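Local coordinates for HTH-type transcriptional regulator PrpR (Mycobacterium tuberculosis, PDB 6D2S), which regulates transcription of enzymes that break down short-chain fatty acids through the glyoxylate and methylcitrate cycles, supporting use of cholesterol-derived propionate and growth in macrophages, at residues 224-230 with 241-246; 22-28 with 130-134; 62-66 with 77-82; 186-190 with 217-221; 135-141 with 158-162. All coordinates share one frame; numbering follows the deposited sequence. Where two conformers were deposited one is given.

Interaction 1 (224-230 with 241-246); sequences PERIVRQ and FWVAKT
Strands 228-230 and 241-246 run antiparallel at 164°, with Val228-Ala244 and Gln230-Trp242 as hydrogen-bonded pairs and Arg229-Val243 as the non-hydrogen-bonded pair between them. Val228 N reaches Ala244 O at 2.9 Å, and Trp242 N reaches Gln230 O at 2.8 Å. Ahead of the strand the ladder changes character: Glu225 N bonds to the hydroxyl Thr246 OG1 at 2.8 Å, which chi1 of 58° sets between the backbone N and carbonyl carbon of Thr246, while water 1 accepts from Thr246 N. Ile227, still in the loop, packs its CG2 on Val243 CG1 at 3.6 Å. Arg229 and Val243 share one face, and Arg229 CG lies alongside Val243 CG2 before the chain bends away to bond the carbonyl of Tyr277. Lys245 runs its CD beside the Glu225 carbonyl and ends in a salt bridge with Asp153. Trp242 points to the opposite face, toward helix 215-218. This is a beta hairpin at the edge of a five-stranded antiparallel sheet, consistent with a GAF-like C-terminal domain.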
# COMPACT_ATOMS: atom_id res chain seq x y z
N PRO A 224 19.66 -6.85 -6.74
CA PRO A 224 18.54 -7.25 -5.88
C PRO A 224 18.71 -6.78 -4.45
O PRO A 224 19.81 -6.78 -3.89
CB PRO A 224 18.56 -8.78 -5.98
CG PRO A 224 19.23 -9.07 -7.28
CD PRO A 224 20.26 -7.99 -7.46
N GLU A 225 17.59 -6.36 -3.85
CA GLU A 225 17.50 -5.90 -2.47
C GLU A 225 18.40 -4.69 -2.18
O GLU A 225 18.66 -4.37 -1.02
CB GLU A 225 17.80 -7.04 -1.50
CG GLU A 225 16.82 -8.19 -1.66
CD GLU A 225 16.76 -9.10 -0.45
OE1 GLU A 225 17.67 -9.03 0.41
OE2 GLU A 225 15.81 -9.90 -0.35
N ARG A 226 18.86 -4.00 -3.22
CA ARG A 226 19.59 -2.75 -3.08
C ARG A 226 18.78 -1.64 -3.73
O ARG A 226 18.19 -1.83 -4.79
CB ARG A 226 20.98 -2.84 -3.71
CG ARG A 226 21.78 -1.54 -3.65
CD ARG A 226 22.02 -1.10 -2.21
NE ARG A 226 22.87 0.09 -2.13
CZ ARG A 226 22.42 1.34 -2.17
NH1 ARG A 226 21.12 1.57 -2.30
NH2 ARG A 226 23.27 2.35 -2.09
N ILE A 227 18.75 -0.48 -3.08
CA ILE A 227 18.03 0.66 -3.63
C ILE A 227 18.78 1.19 -4.85
O ILE A 227 20.01 1.35 -4.83
CB ILE A 227 17.83 1.74 -2.57
CG1 ILE A 227 16.58 1.39 -1.74
CG2 ILE A 227 17.73 3.12 -3.21
CD1 ILE A 227 16.22 2.43 -0.73
N VAL A 228 18.05 1.42 -5.93
CA VAL A 228 18.59 1.98 -7.16
C VAL A 228 17.92 3.33 -7.36
O VAL A 228 16.69 3.44 -7.27
CB VAL A 228 18.35 1.05 -8.36
CG1 VAL A 228 18.82 1.71 -9.65
CG2 VAL A 228 19.09 -0.26 -8.14
N ARG A 229 18.72 4.37 -7.60
CA ARG A 229 18.22 5.73 -7.73
C ARG A 229 18.64 6.31 -9.07
O ARG A 229 19.78 6.12 -9.50
CB ARG A 229 18.76 6.64 -6.62
CG ARG A 229 18.41 6.23 -5.21
CD ARG A 229 19.24 7.01 -4.21
NE ARG A 229 20.57 6.42 -4.03
CZ ARG A 229 21.60 7.06 -3.48
NH1 ARG A 229 21.48 8.32 -3.09
NH2 ARG A 229 22.76 6.43 -3.34
N GLN A 230 17.74 7.04 -9.71
CA GLN A 230 18.15 7.70 -10.94
C GLN A 230 17.20 8.84 -11.26
O GLN A 230 16.12 8.96 -10.68
CB GLN A 230 18.21 6.72 -12.11
CG GLN A 230 16.96 5.91 -12.33
CD GLN A 230 17.23 4.74 -13.25
OE1 GLN A 230 17.17 3.57 -12.84
NE2 GLN A 230 17.54 5.04 -14.50
N PHE A 241 12.83 12.12 -10.08
CA PHE A 241 13.78 11.37 -9.28
C PHE A 241 13.12 10.06 -8.88
O PHE A 241 12.01 10.06 -8.32
CB PHE A 241 14.20 12.18 -8.05
CG PHE A 241 15.38 11.59 -7.34
CD1 PHE A 241 16.64 12.16 -7.45
CD2 PHE A 241 15.25 10.44 -6.57
CE1 PHE A 241 17.73 11.62 -6.81
CE2 PHE A 241 16.35 9.89 -5.93
CZ PHE A 241 17.58 10.48 -6.04
N TRP A 242 13.79 8.95 -9.17
CA TRP A 242 13.22 7.62 -9.01
C TRP A 242 14.01 6.82 -7.99
O TRP A 242 15.25 6.85 -7.99
CB TRP A 242 13.20 6.87 -10.35
CG TRP A 242 12.16 7.39 -11.31
CD1 TRP A 242 12.33 8.32 -12.29
CD2 TRP A 242 10.79 6.99 -11.36
NE1 TRP A 242 11.13 8.53 -12.95
CE2 TRP A 242 10.18 7.72 -12.40
CE3 TRP A 242 10.01 6.08 -10.63
CZ2 TRP A 242 8.83 7.57 -12.73
CZ3 TRP A 242 8.68 5.93 -10.96
CH2 TRP A 242 8.11 6.67 -12.00
N VAL A 243 13.30 6.12 -7.12
CA VAL A 243 13.91 5.20 -6.16
C VAL A 243 13.17 3.87 -6.28
O VAL A 243 11.94 3.85 -6.30
CB VAL A 243 13.84 5.74 -4.72
CG1 VAL A 243 14.55 4.80 -3.76
CG2 VAL A 243 14.45 7.14 -4.66
N ALA A 244 13.92 2.77 -6.39
CA ALA A 244 13.33 1.47 -6.65
C ALA A 244 14.09 0.38 -5.90
O ALA A 244 15.28 0.51 -5.61
CB ALA A 244 13.31 1.13 -8.15
N LYS A 245 13.38 -0.71 -5.60
CA LYS A 245 14.03 -1.87 -5.03
C LYS A 245 13.20 -3.10 -5.35
O LYS A 245 11.98 -3.00 -5.51
CB LYS A 245 14.20 -1.72 -3.51
CG LYS A 245 15.14 -2.73 -2.89
CD LYS A 245 15.43 -2.38 -1.44
CE LYS A 245 14.40 -2.99 -0.52
NZ LYS A 245 14.80 -2.88 0.92
N THR A 246 13.86 -4.25 -5.44
CA THR A 246 13.12 -5.50 -5.50
C THR A 246 12.51 -5.78 -4.13
O THR A 246 12.99 -5.30 -3.10
CB THR A 246 14.02 -6.68 -5.90
OG1 THR A 246 15.10 -6.81 -4.97
CG2 THR A 246 14.57 -6.49 -7.31
O HOH W 1 16.93 -3.76 -5.81

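Interaction 2 (22-28 with 130-134); sequences DMAAERM and FAGAF
Asp22 OD1 is gripped by water 2, 3.0 Å away, and by a salt bridge with Arg175; the same water lies within donating distance of Ala133 O, 2.8 Å, and probably bridges the two helices. The other carboxylate oxygen, OD2, pairs with Arg169, so the buried acid is paired with two arginines, which would probably favour its ionised form. Beneath the carboxylate, Ala133 CB fits against Asp22 CG. The helices run in the same general direction, 40° apart with axes 8.2 Å from each other, a close packing consistent with the small residues at the crossing: Ala25 CB meets Ala133 CB at 3.8 Å. It packs helix 19-31 on helix 116-135 in the helical part that includes the IrrE-like region. Ala25 CB also stands over the face of the Phe130 ring in a CH-pi contact, 4.1 Å from the centroid. Phe130 gets there with CG opposite its backbone N (chi1 177°). Met28 touches the edges of both rings: its CE comes to the edge of Phe130, and its CB lies at the edge of Phe134, 3.9 Å from CE2. Met28 SD makes an oblique Met-aromatic contact with the Phe134 ring, while Leu46 of helix 39-51 packs against Met28 and Phe134 alike.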
# COMPACT_ATOMS: atom_id res chain seq x y z
N ASP A 22 -9.86 6.48 4.58
CA ASP A 22 -8.63 6.88 5.23
C ASP A 22 -8.92 7.43 6.62
O ASP A 22 -8.26 7.07 7.60
CB ASP A 22 -7.91 7.91 4.36
CG ASP A 22 -6.39 7.83 4.49
OD1 ASP A 22 -5.89 8.10 5.59
OD2 ASP A 22 -5.72 7.49 3.49
N MET A 23 -9.92 8.31 6.72
CA MET A 23 -10.30 8.88 8.02
C MET A 23 -10.90 7.83 8.94
O MET A 23 -10.68 7.86 10.16
CB MET A 23 -11.30 10.03 7.81
CG MET A 23 -10.72 11.21 7.08
SD MET A 23 -9.64 12.16 8.19
CE MET A 23 -10.84 12.95 9.26
N ALA A 24 -11.70 6.90 8.40
CA ALA A 24 -12.28 5.86 9.25
C ALA A 24 -11.18 5.00 9.88
O ALA A 24 -11.24 4.67 11.06
CB ALA A 24 -13.26 5.00 8.47
N ALA A 25 -10.17 4.64 9.09
CA ALA A 25 -9.06 3.85 9.61
C ALA A 25 -8.32 4.61 10.70
O ALA A 25 -8.02 4.07 11.77
CB ALA A 25 -8.10 3.48 8.47
N GLU A 26 -8.00 5.88 10.43
CA GLU A 26 -7.24 6.66 11.40
C GLU A 26 -8.03 6.87 12.68
O GLU A 26 -7.48 6.79 13.79
CB GLU A 26 -6.84 8.01 10.77
CG GLU A 26 -5.82 8.77 11.60
CD GLU A 26 -5.29 10.01 10.91
OE1 GLU A 26 -5.98 10.53 10.00
OE2 GLU A 26 -4.19 10.48 11.28
N ARG A 27 -9.33 7.15 12.55
CA ARG A 27 -10.14 7.33 13.75
C ARG A 27 -10.28 6.03 14.53
O ARG A 27 -10.23 6.04 15.77
CB ARG A 27 -11.51 7.91 13.37
CG ARG A 27 -11.40 9.33 12.81
CD ARG A 27 -12.75 9.99 12.53
NE ARG A 27 -13.40 9.47 11.33
CZ ARG A 27 -14.25 10.16 10.58
NH1 ARG A 27 -14.55 11.42 10.90
NH2 ARG A 27 -14.80 9.61 9.51
N MET A 28 -10.44 4.90 13.84
CA MET A 28 -10.55 3.64 14.55
C MET A 28 -9.24 3.29 15.26
O MET A 28 -9.25 2.82 16.40
CB MET A 28 -10.97 2.52 13.60
CG MET A 28 -11.43 1.27 14.33
SD MET A 28 -11.98 0.02 13.17
CE MET A 28 -13.08 0.98 12.14
N PHE A 130 -7.93 0.46 3.00
CA PHE A 130 -8.21 0.65 4.42
C PHE A 130 -7.13 0.01 5.30
O PHE A 130 -6.69 0.61 6.29
CB PHE A 130 -9.58 0.06 4.76
CG PHE A 130 -9.94 0.13 6.22
CD1 PHE A 130 -10.62 1.22 6.73
CD2 PHE A 130 -9.60 -0.91 7.08
CE1 PHE A 130 -10.97 1.28 8.08
CE2 PHE A 130 -9.93 -0.86 8.42
CZ PHE A 130 -10.62 0.23 8.92
N ALA A 131 -6.72 -1.21 4.96
CA ALA A 131 -5.71 -1.89 5.78
C ALA A 131 -4.40 -1.10 5.79
O ALA A 131 -3.78 -0.93 6.84
CB ALA A 131 -5.47 -3.31 5.27
N GLY A 132 -3.99 -0.59 4.63
CA GLY A 132 -2.81 0.27 4.60
C GLY A 132 -2.98 1.53 5.43
O GLY A 132 -2.04 1.98 6.08
N ALA A 133 -4.18 2.12 5.42
CA ALA A 133 -4.41 3.35 6.15
C ALA A 133 -4.59 3.10 7.64
O ALA A 133 -4.45 4.03 8.44
CB ALA A 133 -5.63 4.09 5.60
N PHE A 134 -4.87 1.85 8.03
CA PHE A 134 -4.94 1.51 9.45
C PHE A 134 -3.55 1.23 10.02
O PHE A 134 -3.19 1.74 11.10
CB PHE A 134 -5.86 0.29 9.64
CG PHE A 134 -6.26 0.06 11.07
CD1 PHE A 134 -5.37 -0.51 11.96
CD2 PHE A 134 -7.51 0.43 11.52
CE1 PHE A 134 -5.72 -0.70 13.29
CE2 PHE A 134 -7.86 0.24 12.85
CZ PHE A 134 -6.97 -0.33 13.73
O HOH W 2 -5.16 6.73 8.21

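Interaction 3 (62-66 with 77-82); sequences PDTAK and RVAHWL
Lys66 and Trp81 cross at about a right angle, the extended lysine chain passing the far end of the indole with CE 4.0 Å from Trp81 CH2. Leu82 also meets that chain crosswise, its CD2 3.9 Å from Lys66 CD, so the aliphatic part of the lysine runs past both side chains. Trp81 adopts a chi1 of 52°, placing CG between its own backbone N and carbonyl carbon and bringing the ring back over the type I beta turn from Ala79 to Leu82: Ala79 CB and Leu82 CD2 lie over the same face. The indole edge is turned to the loop 62-66. There Thr64 O lies in the ring plane, and water 3 accepts from Trp81 NE1 at 2.9 Å and donates to Ala65 O at 2.7 Å. One direct bond joins the backbones, Ala79 N to Lys66 O at 2.9 Å, with the donor well above the carbonyl plane. At the other end Pro62 CD rests obliquely against the Arg77 guanidinium, whose NE is held by Asp58. In the small mixed sheet of the IrrE N-terminal-like region, the loop thus enters strand 67-70 beside strand 75-79, which pairs on its other side with strand 54-58, while Gln90 of helix 84-99 packs against both Lys66 and Leu82.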
# COMPACT_ATOMS: atom_id res chain seq x y z
N PRO A 62 -6.05 -23.19 2.74
CA PRO A 62 -6.27 -23.66 1.36
C PRO A 62 -5.58 -22.74 0.36
O PRO A 62 -5.65 -21.52 0.46
CB PRO A 62 -7.80 -23.63 1.21
CG PRO A 62 -8.29 -22.73 2.33
CD PRO A 62 -7.31 -22.92 3.45
N ASP A 63 -4.87 -23.36 -0.59
CA ASP A 63 -4.27 -22.64 -1.72
C ASP A 63 -3.21 -21.64 -1.27
O ASP A 63 -2.98 -20.62 -1.93
CB ASP A 63 -5.34 -21.93 -2.55
CG ASP A 63 -6.28 -22.90 -3.26
OD1 ASP A 63 -5.82 -23.61 -4.18
OD2 ASP A 63 -7.47 -22.96 -2.89
N THR A 64 -2.55 -21.92 -0.14
CA THR A 64 -1.51 -21.04 0.40
C THR A 64 -1.98 -19.58 0.44
O THR A 64 -1.19 -18.64 0.28
CB THR A 64 -0.20 -21.17 -0.38
OG1 THR A 64 0.90 -20.72 0.43
CG2 THR A 64 -0.24 -20.34 -1.66
N ALA A 65 -3.28 -19.37 0.65
CA ALA A 65 -3.79 -18.02 0.83
C ALA A 65 -3.14 -17.37 2.05
O ALA A 65 -2.57 -18.05 2.92
CB ALA A 65 -5.31 -18.05 0.98
N LYS A 66 -3.23 -16.04 2.13
CA LYS A 66 -2.75 -15.35 3.32
C LYS A 66 -3.80 -15.29 4.42
O LYS A 66 -3.46 -15.03 5.58
CB LYS A 66 -2.27 -13.92 2.99
CG LYS A 66 -1.05 -13.87 2.08
CD LYS A 66 -0.56 -12.43 1.91
CE LYS A 66 0.70 -12.37 1.04
NZ LYS A 66 1.33 -11.01 1.08
N ARG A 77 -8.70 -17.00 9.94
CA ARG A 77 -7.39 -17.65 9.95
C ARG A 77 -6.41 -16.82 9.12
O ARG A 77 -6.73 -16.37 8.02
CB ARG A 77 -7.50 -19.07 9.40
CG ARG A 77 -8.21 -19.99 10.37
CD ARG A 77 -8.71 -21.24 9.67
NE ARG A 77 -7.62 -22.03 9.11
CZ ARG A 77 -7.70 -22.71 7.97
NH1 ARG A 77 -8.82 -22.68 7.25
NH2 ARG A 77 -6.67 -23.42 7.54
N VAL A 78 -5.22 -16.62 9.67
CA VAL A 78 -4.20 -15.78 9.06
C VAL A 78 -2.94 -16.62 8.95
O VAL A 78 -2.58 -17.32 9.91
CB VAL A 78 -3.95 -14.50 9.88
CG1 VAL A 78 -2.80 -13.69 9.28
CG2 VAL A 78 -5.23 -13.67 9.97
N ALA A 79 -2.29 -16.57 7.79
CA ALA A 79 -1.18 -17.47 7.50
C ALA A 79 -0.01 -17.27 8.46
O ALA A 79 0.45 -16.14 8.67
CB ALA A 79 -0.69 -17.26 6.06
N HIS A 80 0.49 -18.38 9.00
CA HIS A 80 1.57 -18.34 9.99
C HIS A 80 2.89 -17.85 9.39
O HIS A 80 3.74 -17.33 10.13
CB HIS A 80 1.76 -19.73 10.59
CG HIS A 80 2.50 -20.68 9.70
ND1 HIS A 80 2.01 -21.09 8.48
CD2 HIS A 80 3.72 -21.25 9.83
CE1 HIS A 80 2.88 -21.89 7.90
NE2 HIS A 80 3.93 -22.01 8.70
N TRP A 81 3.10 -18.03 8.09
CA TRP A 81 4.37 -17.61 7.51
C TRP A 81 4.46 -16.11 7.29
O TRP A 81 5.50 -15.63 6.83
CB TRP A 81 4.63 -18.36 6.19
CG TRP A 81 3.52 -18.30 5.19
CD1 TRP A 81 2.49 -19.18 5.06
CD2 TRP A 81 3.34 -17.32 4.16
NE1 TRP A 81 1.67 -18.81 4.02
CE2 TRP A 81 2.17 -17.67 3.45
CE3 TRP A 81 4.06 -16.19 3.77
CZ2 TRP A 81 1.71 -16.91 2.37
CZ3 TRP A 81 3.60 -15.44 2.69
CH2 TRP A 81 2.43 -15.81 2.01
N LEU A 82 3.41 -15.35 7.61
CA LEU A 82 3.46 -13.90 7.50
C LEU A 82 4.14 -13.28 8.71
O LEU A 82 3.98 -13.75 9.84
CB LEU A 82 2.05 -13.32 7.36
CG LEU A 82 1.22 -13.77 6.17
CD1 LEU A 82 -0.20 -13.24 6.30
CD2 LEU A 82 1.86 -13.32 4.84
O HOH W 3 -0.82 -20.11 3.30

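Interaction 4 (186-190 with 217-221); sequences VRTDK and VHDAF
Apolar contacts join the strand to the helical turn through Val186 and Thr188, both directed at 217-221. Val217 is modelled in two conformers; in the one given, CG2 lies obliquely against Val186 CB at 3.8 Å and CG1 slides past Thr188 CG2 at 3.7 Å, contacts that may differ in the other. The Thr188 methyl also comes near Phe221, 4.1 Å from CE2. Aromatic contacts centre on Phe221, whose ring receives Lys190 CG over one face in a CH-pi contact, 3.9 Å from the centroid; the lysine chain then bends at chi3 (-71°) and carries its amine away. At the ring edge, Thr188 O lies 3.8 Å from Phe221 CZ. Here the short helix 215-218 and the 3-10 turn after it pack on one face of the antiparallel sheet, whose strand order 2-1-5-4-3 is consistent with the GAF clan assignment; Ala262 of the adjacent strand 261-268 touches both Val217 and Phe221. Polar contacts are sparse across the pair. His218 NE2 gives a weak but fairly straight hydrogen bond of 3.5 Å to Lys190 O, which lies in the plane of the imidazole. Within the strand segment, Thr188 OG1 donates to a lone pair of Asp189 O at 2.9 Å, leaving the threonine methyl turned to the aromatic ring; the Asp189 carboxylate is taken by Asn193.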
# COMPACT_ATOMS: atom_id res chain seq x y z
N VAL A 186 5.18 2.69 -9.25
CA VAL A 186 5.36 1.72 -10.32
C VAL A 186 5.75 0.38 -9.71
O VAL A 186 6.69 0.31 -8.91
CB VAL A 186 6.43 2.16 -11.35
CG1 VAL A 186 6.69 1.04 -12.36
CG2 VAL A 186 5.99 3.43 -12.05
N ARG A 187 5.04 -0.67 -10.10
CA ARG A 187 5.39 -2.03 -9.74
C ARG A 187 5.50 -2.86 -11.02
O ARG A 187 4.68 -2.72 -11.93
CB ARG A 187 4.34 -2.65 -8.81
CG ARG A 187 4.65 -4.08 -8.43
CD ARG A 187 3.59 -4.65 -7.52
NE ARG A 187 2.25 -4.51 -8.07
CZ ARG A 187 1.79 -5.21 -9.10
NH1 ARG A 187 2.57 -6.10 -9.70
NH2 ARG A 187 0.55 -5.03 -9.53
N THR A 188 6.51 -3.72 -11.08
CA THR A 188 6.72 -4.56 -12.25
C THR A 188 7.26 -5.91 -11.80
O THR A 188 7.93 -6.01 -10.77
CB THR A 188 7.70 -3.91 -13.24
OG1 THR A 188 7.87 -4.77 -14.37
CG2 THR A 188 9.06 -3.69 -12.59
N ASP A 189 6.97 -6.94 -12.59
CA ASP A 189 7.61 -8.23 -12.41
C ASP A 189 8.76 -8.35 -13.41
O ASP A 189 9.02 -7.44 -14.20
CB ASP A 189 6.59 -9.37 -12.55
CG ASP A 189 5.96 -9.45 -13.93
OD1 ASP A 189 6.51 -8.85 -14.89
OD2 ASP A 189 4.91 -10.11 -14.06
N LYS A 190 9.45 -9.49 -13.36
CA LYS A 190 10.60 -9.67 -14.24
C LYS A 190 10.22 -9.65 -15.71
O LYS A 190 11.06 -9.31 -16.55
CB LYS A 190 11.33 -10.97 -13.89
CG LYS A 190 12.09 -10.91 -12.57
CD LYS A 190 12.90 -12.17 -12.30
CE LYS A 190 12.00 -13.35 -11.96
NZ LYS A 190 12.71 -14.39 -11.16
N VAL A 217 12.55 1.39 -12.65
CA VAL A 217 12.21 0.38 -11.66
C VAL A 217 12.79 -0.98 -12.03
O VAL A 217 13.31 -1.69 -11.16
CB VAL A 217 10.68 0.29 -11.46
CG1 VAL A 217 10.34 -0.88 -10.56
CG2 VAL A 217 10.16 1.59 -10.87
N HIS A 218 12.72 -1.36 -13.30
CA HIS A 218 13.26 -2.66 -13.70
C HIS A 218 14.75 -2.76 -13.39
O HIS A 218 15.25 -3.86 -13.12
CB HIS A 218 13.00 -2.90 -15.19
CG HIS A 218 13.17 -4.33 -15.60
ND1 HIS A 218 14.38 -4.85 -16.01
CD2 HIS A 218 12.28 -5.35 -15.64
CE1 HIS A 218 14.23 -6.13 -16.30
NE2 HIS A 218 12.97 -6.46 -16.09
N ASP A 219 15.48 -1.64 -13.42
CA ASP A 219 16.90 -1.67 -13.07
C ASP A 219 17.14 -2.30 -11.70
O ASP A 219 18.24 -2.78 -11.43
CB ASP A 219 17.49 -0.26 -13.08
CG ASP A 219 17.83 0.24 -14.49
OD1 ASP A 219 17.76 -0.54 -15.46
OD2 ASP A 219 18.16 1.44 -14.61
N ALA A 220 16.14 -2.30 -10.81
CA ALA A 220 16.32 -2.89 -9.49
C ALA A 220 16.70 -4.36 -9.57
O ALA A 220 17.45 -4.85 -8.72
CB ALA A 220 15.04 -2.73 -8.66
N PHE A 221 16.20 -5.08 -10.58
CA PHE A 221 16.50 -6.51 -10.68
C PHE A 221 17.98 -6.79 -10.91
O PHE A 221 18.41 -7.93 -10.76
CB PHE A 221 15.68 -7.14 -11.81
CG PHE A 221 14.21 -7.24 -11.52
CD1 PHE A 221 13.75 -8.09 -10.53
CD2 PHE A 221 13.30 -6.50 -12.25
CE1 PHE A 221 12.39 -8.19 -10.26
CE2 PHE A 221 11.94 -6.59 -11.99
CZ PHE A 221 11.49 -7.44 -11.00

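Interaction 5 (135-141 with 158-162); sequences LLPYREF and RFGVG
Phe159 is the main bump, its ring pushed into a hollow walled by Leu136, Glu140 and Phe141. Leu136 CD2 presses on the root of the ring, 3.4 Å from both Phe159 CB and Phe159 CG, a tight fit at its base. Farther out, Phe141 presents its edge toward the Phe159 face in an offset edge-to-face pair, centroids 5.6 Å apart and planes at 60°; its CD1 comes within 3.8 Å of Phe159 CE2. The extended Glu140 chain slides past the ring in the opposite direction, CG opposite the backbone N (chi1 177°), and brings OE2 to 3.5 Å from Phe159 CE1. A second, smaller bump is Val161: its CG1 meets Leu135 CD2 at 4.0 Å and its CG2 approaches Leu136 CD2. Between them Gly160, with positive phi, ends helix 152-159 and lets the chain swing from one bump to the next. The hollow lies at the joint between helices 116-135 and 138-147 of the IrrE-like domain. Across the apolar core the polar link is indirect: water 4 donates to Glu140 OE2 at 2.6 Å and accepts from Arg158 NE. With Thr36 also bonded to OE2, the carboxylate is probably ionised despite lying against an aromatic ring.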
# COMPACT_ATOMS: atom_id res chain seq x y z
N LEU A 135 -2.76 0.41 9.32
CA LEU A 135 -1.38 0.14 9.74
C LEU A 135 -0.52 1.39 9.72
O LEU A 135 0.42 1.52 10.52
CB LEU A 135 -0.75 -0.90 8.82
CG LEU A 135 -0.99 -2.36 9.21
CD1 LEU A 135 -2.48 -2.65 9.31
CD2 LEU A 135 -0.31 -3.27 8.22
N LEU A 136 -0.80 2.31 8.80
CA LEU A 136 -0.01 3.52 8.62
C LEU A 136 -0.95 4.71 8.72
O LEU A 136 -1.32 5.32 7.71
CB LEU A 136 0.73 3.49 7.28
CG LEU A 136 1.55 2.21 7.08
CD1 LEU A 136 1.99 2.07 5.61
CD2 LEU A 136 2.75 2.21 8.04
N PRO A 137 -1.39 5.03 9.93
CA PRO A 137 -2.39 6.10 10.10
C PRO A 137 -1.85 7.42 9.57
O PRO A 137 -0.69 7.77 9.78
CB PRO A 137 -2.63 6.13 11.62
CG PRO A 137 -1.44 5.46 12.22
CD PRO A 137 -1.03 4.41 11.22
N TYR A 138 -2.73 8.17 8.90
CA TYR A 138 -2.27 9.22 7.99
C TYR A 138 -1.34 10.23 8.66
O TYR A 138 -0.22 10.45 8.19
CB TYR A 138 -3.48 9.94 7.37
CG TYR A 138 -3.10 10.77 6.16
CD1 TYR A 138 -2.45 11.99 6.32
CD2 TYR A 138 -3.38 10.32 4.88
CE1 TYR A 138 -2.07 12.75 5.22
CE2 TYR A 138 -3.01 11.09 3.76
CZ TYR A 138 -2.36 12.30 3.94
OH TYR A 138 -2.00 13.05 2.85
N ARG A 139 -1.80 10.90 9.72
CA ARG A 139 -1.01 12.00 10.25
C ARG A 139 0.30 11.50 10.84
O ARG A 139 1.35 12.12 10.67
CB ARG A 139 -1.80 12.78 11.31
CG ARG A 139 -2.96 13.59 10.76
CD ARG A 139 -3.58 14.44 11.86
NE ARG A 139 -4.72 15.22 11.40
CZ ARG A 139 -5.46 16.01 12.18
NH1 ARG A 139 -5.17 16.12 13.47
NH2 ARG A 139 -6.48 16.68 11.67
N GLU A 140 0.25 10.38 11.56
CA GLU A 140 1.46 9.81 12.13
C GLU A 140 2.43 9.39 11.03
O GLU A 140 3.64 9.64 11.13
CB GLU A 140 1.10 8.61 13.02
CG GLU A 140 2.32 7.91 13.61
CD GLU A 140 1.95 6.76 14.54
OE1 GLU A 140 0.82 6.74 15.05
OE2 GLU A 140 2.81 5.88 14.74
N PHE A 141 1.93 8.74 9.98
CA PHE A 141 2.79 8.29 8.89
C PHE A 141 3.37 9.47 8.12
O PHE A 141 4.56 9.48 7.79
CB PHE A 141 1.99 7.37 7.96
CG PHE A 141 2.80 6.82 6.83
CD1 PHE A 141 3.75 5.83 7.05
CD2 PHE A 141 2.60 7.28 5.52
CE1 PHE A 141 4.52 5.32 5.99
CE2 PHE A 141 3.35 6.77 4.47
CZ PHE A 141 4.31 5.80 4.70
N ARG A 158 10.25 1.25 11.13
CA ARG A 158 9.54 1.97 12.18
C ARG A 158 8.13 1.43 12.38
O ARG A 158 7.69 1.26 13.53
CB ARG A 158 9.49 3.46 11.85
CG ARG A 158 8.58 4.26 12.78
CD ARG A 158 8.98 5.72 12.80
NE ARG A 158 7.96 6.56 13.41
CZ ARG A 158 8.14 7.85 13.70
NH1 ARG A 158 9.30 8.43 13.44
NH2 ARG A 158 7.15 8.56 14.24
N PHE A 159 7.41 1.19 11.29
CA PHE A 159 6.03 0.72 11.39
C PHE A 159 5.90 -0.80 11.30
O PHE A 159 4.82 -1.33 11.55
CB PHE A 159 5.16 1.38 10.32
CG PHE A 159 4.96 2.84 10.56
CD1 PHE A 159 3.96 3.29 11.41
CD2 PHE A 159 5.81 3.78 9.99
CE1 PHE A 159 3.77 4.64 11.66
CE2 PHE A 159 5.63 5.14 10.24
CZ PHE A 159 4.61 5.57 11.07
N GLY A 160 7.00 -1.50 10.99
CA GLY A 160 6.98 -2.95 10.91
C GLY A 160 6.33 -3.51 9.67
O GLY A 160 5.72 -4.59 9.73
N VAL A 161 6.45 -2.82 8.53
CA VAL A 161 5.80 -3.24 7.30
C VAL A 161 6.84 -3.33 6.19
O VAL A 161 7.97 -2.84 6.31
CB VAL A 161 4.65 -2.29 6.90
CG1 VAL A 161 3.59 -2.27 8.00
CG2 VAL A 161 5.18 -0.88 6.65
N GLY A 162 6.44 -3.96 5.08
CA GLY A 162 7.36 -4.19 3.98
C GLY A 162 7.52 -2.99 3.06
O GLY A 162 6.77 -2.02 3.10
O HOH W 4 5.40 6.29 14.63

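Interactions 2 and 5 are the buried pair, sharing the helical region where helix 116-135 gives way to 138-147; they touch through Glu26 and the backbone N of Arg139. Both rest on aromatic and aliphatic packing, with a water near polar groups at the side. Interactions 1 and 4 belong to the C-terminal, probably GAF-like, domain and meet where Thr246 and Ala244 pack on 217-221: one is backbone pairing at the sheet edge, the other side chains laid on a sheet face. Interaction 3 stands apart where a loop meets the small mixed sheet, partly buried like 1 and 4, and combines one backbone bond, a water bridge and an aliphatic lysine chain.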